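Local coordinates for regulator of g-protein signalling 1 (Homo sapiens, PDB 2BV1), which speeds GTP hydrolysis by G protein alpha subunits, driving them into the inactive GDP-bound form and so damping signalling downstream of G protein-coupled receptors, at residues Q24-L29 / D125-F130. Numbering follows the deposited sequence.
Sequences QSLEKL and DSYPRF
Tyr-127 reaches from the long helix 112-131 to the first turn of helix 26-31, joining early and late parts of the all-helical RGS domain in its buried interior. Its ring lies against the N-terminal turn of that helix, with Leu-26 over one face: Leu-26 CB sits 4.0 Å from the centroid of the Tyr-127 ring and only 8° off its normal, a CH-pi contact. Leu-26 N stands over the same face, 3.4 Å from Tyr-127 CZ. With CG of Leu-26 anti to the backbone N (chi1 173°), the leucine runs back along the ring toward its root, and CD1 comes to 3.9 Å from Tyr-127 CD1; a buried apolar chain suits this face. Leu-29, one turn on, meets the ring at its edge instead, CD2 lying 3.6 Å from Tyr-127 CD1. CD2 also touches Phe-130 CE2 at 3.9 Å and CD1 adds a second contact there, which is why a two-methyl side chain fits. Phe-130 suits its place as a buried apolar ring between Leu-29 and Phe-39 of helix 33-45, which packs edge-to-face on it. Tyrosine suits the central position because its flat ring can lie against Leu-26 while its hydroxyl, beside the Ser-25 backbone, is hydrogen-bonded to Trp-22 O. A leucine in place of Tyr-127 would probably uncover the backbone of Leu-26 and leave the Trp-22 carbonyl without this partner. Ser-25 is the N-cap of helix 26-31, its short side chain folding back so that OG accepts a hydrogen bond from Lys-28 N at 3.1 Å.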
ATOM      1  N   GLN A  24      10.773   3.926  12.210  1.00 39.05           N
ATOM      2  CA  GLN A  24      10.117   3.425  13.401  1.00 39.74           C
ATOM      3  C   GLN A  24       9.057   2.322  13.109  1.00 39.77           C
ATOM      4  O   GLN A  24       8.981   1.331  13.826  1.00 38.88           O
ATOM      5  CB  GLN A  24       9.544   4.573  14.237  1.00 40.02           C
ATOM      6  CG  GLN A  24      10.680   5.500  14.837  1.00 43.64           C
ATOM      7  CD  GLN A  24      11.335   4.973  16.151  1.00 47.33           C
ATOM      8  OE1 GLN A  24      12.230   4.098  16.148  1.00 49.31           O
ATOM      9  NE2 GLN A  24      10.926   5.558  17.272  1.00 48.66           N
ATOM     10  N   SER A  25       8.257   2.512  12.070  1.00 38.79           N
ATOM     11  CA  SER A  25       7.244   1.554  11.681  1.00 38.45           C
ATOM     12  C   SER A  25       6.758   1.897  10.303  1.00 39.15           C
ATOM     13  O   SER A  25       6.848   3.060   9.882  1.00 37.09           O
ATOM     14  CB  SER A  25       6.063   1.530  12.660  1.00 38.70           C
ATOM     15  OG  SER A  25       5.272   2.691  12.562  1.00 37.43           O
ATOM     16  N   LEU A  26       6.281   0.881   9.591  1.00 38.00           N
ATOM     17  CA  LEU A  26       5.732   1.093   8.290  1.00 39.08           C
ATOM     18  C   LEU A  26       4.575   2.124   8.418  1.00 39.82           C
ATOM     19  O   LEU A  26       4.383   2.993   7.547  1.00 37.50           O
ATOM     20  CB  LEU A  26       5.257  -0.242   7.695  1.00 38.29           C
ATOM     21  CG  LEU A  26       4.491  -0.180   6.361  1.00 39.44           C
ATOM     22  CD1 LEU A  26       5.310   0.411   5.264  1.00 36.95           C
ATOM     23  CD2 LEU A  26       4.042  -1.587   6.023  1.00 40.50           C
ATOM     24  N   GLU A  27       3.827   2.016   9.505  1.00 39.81           N
ATOM     25  CA  GLU A  27       2.721   2.916   9.754  1.00 42.66           C
ATOM     26  C   GLU A  27       3.162   4.401   9.787  1.00 42.32           C
ATOM     27  O   GLU A  27       2.449   5.215   9.252  1.00 41.26           O
ATOM     28  CB  GLU A  27       1.940   2.522  11.002  1.00 42.28           C
ATOM     29  CG  GLU A  27       0.815   3.472  11.349  1.00 45.61           C
ATOM     30  CD  GLU A  27       0.097   3.080  12.631  1.00 46.55           C
ATOM     31  OE1 GLU A  27       0.562   2.151  13.329  1.00 51.25           O
ATOM     32  OE2 GLU A  27      -0.941   3.691  12.936  1.00 51.11           O
ATOM     33  N   LYS A  28       4.307   4.745  10.390  1.00 42.85           N
ATOM     34  CA  LYS A  28       4.803   6.131  10.359  1.00 42.54           C
ATOM     35  C   LYS A  28       5.254   6.512   8.954  1.00 42.62           C
ATOM     36  O   LYS A  28       4.983   7.617   8.488  1.00 42.37           O
ATOM     37  CB  LYS A  28       5.945   6.379  11.348  1.00 43.50           C
ATOM     38  CG  LYS A  28       5.607   6.037  12.772  1.00 45.47           C
ATOM     39  CD  LYS A  28       6.410   6.887  13.749  1.00 50.01           C
ATOM     40  CE  LYS A  28       6.185   6.453  15.184  1.00 49.78           C
ATOM     41  NZ  LYS A  28       6.563   7.556  16.088  1.00 52.39           N
ATOM     42  N   LEU A  29       5.906   5.604   8.247  1.00 41.63           N
ATOM     43  CA  LEU A  29       6.285   5.908   6.874  1.00 42.27           C
ATOM     44  C   LEU A  29       5.028   6.232   6.003  1.00 42.48           C
ATOM     45  O   LEU A  29       5.004   7.231   5.241  1.00 42.56           O
ATOM     46  CB  LEU A  29       7.075   4.730   6.271  1.00 41.12           C
ATOM     47  CG  LEU A  29       7.449   4.769   4.787  1.00 42.17           C
ATOM     48  CD1 LEU A  29       8.422   5.910   4.428  1.00 41.77           C
ATOM     49  CD2 LEU A  29       8.022   3.416   4.407  1.00 43.26           C
ATOM     50  N   ASP A 125       8.825  -7.573   4.485  1.00 41.08           N
ATOM     51  CA  ASP A 125       9.741  -7.810   3.377  1.00 41.26           C
ATOM     52  C   ASP A 125      10.312  -6.511   2.755  1.00 40.28           C
ATOM     53  O   ASP A 125      11.481  -6.194   2.896  1.00 39.89           O
ATOM     54  CB  ASP A 125       8.960  -8.641   2.345  1.00 42.34           C
ATOM     55  CG  ASP A 125       9.736  -8.905   1.067  1.00 46.25           C
ATOM     56  OD1 ASP A 125      10.948  -9.142   1.129  1.00 50.97           O
ATOM     57  OD2 ASP A 125       9.116  -8.846  -0.024  1.00 52.76           O
ATOM     58  N   SER A 126       9.480  -5.738   2.076  1.00 38.90           N
ATOM     59  CA  SER A 126      10.010  -4.636   1.277  1.00 38.22           C
ATOM     60  C   SER A 126      10.316  -3.379   2.131  1.00 37.61           C
ATOM     61  O   SER A 126      11.229  -2.642   1.791  1.00 38.79           O
ATOM     62  CB  SER A 126       9.060  -4.287   0.135  1.00 37.57           C
ATOM     63  OG  SER A 126       7.812  -3.937   0.637  1.00 38.45           O
ATOM     64  N   TYR A 127       9.570  -3.151   3.213  1.00 37.16           N
ATOM     65  CA  TYR A 127       9.836  -2.055   4.118  1.00 37.16           C
ATOM     66  C   TYR A 127      11.257  -2.128   4.763  1.00 37.49           C
ATOM     67  O   TYR A 127      12.004  -1.140   4.672  1.00 37.18           O
ATOM     68  CB  TYR A 127       8.747  -1.936   5.155  1.00 36.08           C
ATOM     69  CG  TYR A 127       9.012  -1.004   6.294  1.00 36.06           C
ATOM     70  CD1 TYR A 127       9.129   0.375   6.083  1.00 34.90           C
ATOM     71  CD2 TYR A 127       9.111  -1.483   7.597  1.00 35.91           C
ATOM     72  CE1 TYR A 127       9.362   1.234   7.166  1.00 35.65           C
ATOM     73  CE2 TYR A 127       9.347  -0.655   8.650  1.00 35.83           C
ATOM     74  CZ  TYR A 127       9.466   0.729   8.431  1.00 36.00           C
ATOM     75  OH  TYR A 127       9.696   1.536   9.508  1.00 34.06           O
ATOM     76  N   PRO A 128      11.628  -3.265   5.393  1.00 38.04           N
ATOM     77  CA  PRO A 128      13.019  -3.381   5.847  1.00 38.19           C
ATOM     78  C   PRO A 128      14.077  -3.157   4.759  1.00 38.47           C
ATOM     79  O   PRO A 128      15.075  -2.504   5.026  1.00 38.17           O
ATOM     80  CB  PRO A 128      13.104  -4.825   6.404  1.00 39.72           C
ATOM     81  CG  PRO A 128      11.680  -5.156   6.776  1.00 38.73           C
ATOM     82  CD  PRO A 128      10.802  -4.405   5.839  1.00 37.73           C
ATOM     83  N   ARG A 129      13.871  -3.695   3.564  1.00 38.41           N
ATOM     84  CA  ARG A 129      14.813  -3.521   2.461  1.00 39.65           C
ATOM     85  C   ARG A 129      14.948  -2.057   2.059  1.00 37.43           C
ATOM     86  O   ARG A 129      16.053  -1.581   1.800  1.00 36.62           O
ATOM     87  CB  ARG A 129      14.349  -4.317   1.248  1.00 40.31           C
ATOM     88  CG  ARG A 129      15.402  -4.575   0.186  1.00 44.61           C
ATOM     89  CD  ARG A 129      15.063  -5.782  -0.689  1.00 45.16           C
ATOM     90  NE  ARG A 129      13.654  -5.833  -1.114  1.00 45.29           N
ATOM     91  CZ  ARG A 129      12.766  -6.711  -0.667  1.00 47.37           C
ATOM     92  NH1 ARG A 129      13.088  -7.604   0.271  1.00 51.97           N
ATOM     93  NH2 ARG A 129      11.534  -6.694  -1.142  1.00 46.78           N
ATOM     94  N   PHE A 130      13.813  -1.365   2.000  1.00 37.40           N
ATOM     95  CA  PHE A 130      13.776   0.079   1.726  1.00 36.01           C
ATOM     96  C   PHE A 130      14.653   0.881   2.709  1.00 36.52           C
ATOM     97  O   PHE A 130      15.386   1.839   2.311  1.00 36.16           O
ATOM     98  CB  PHE A 130      12.354   0.554   1.845  1.00 36.41           C
ATOM     99  CG  PHE A 130      12.208   2.032   1.861  1.00 35.93           C
ATOM    100  CD1 PHE A 130      12.489   2.785   0.718  1.00 38.10           C
ATOM    101  CD2 PHE A 130      11.743   2.668   2.989  1.00 35.68           C
ATOM    102  CE1 PHE A 130      12.334   4.152   0.732  1.00 36.95           C
ATOM    103  CE2 PHE A 130      11.597   4.027   3.005  1.00 39.06           C
ATOM    104  CZ  PHE A 130      11.884   4.772   1.870  1.00 36.18           C
TER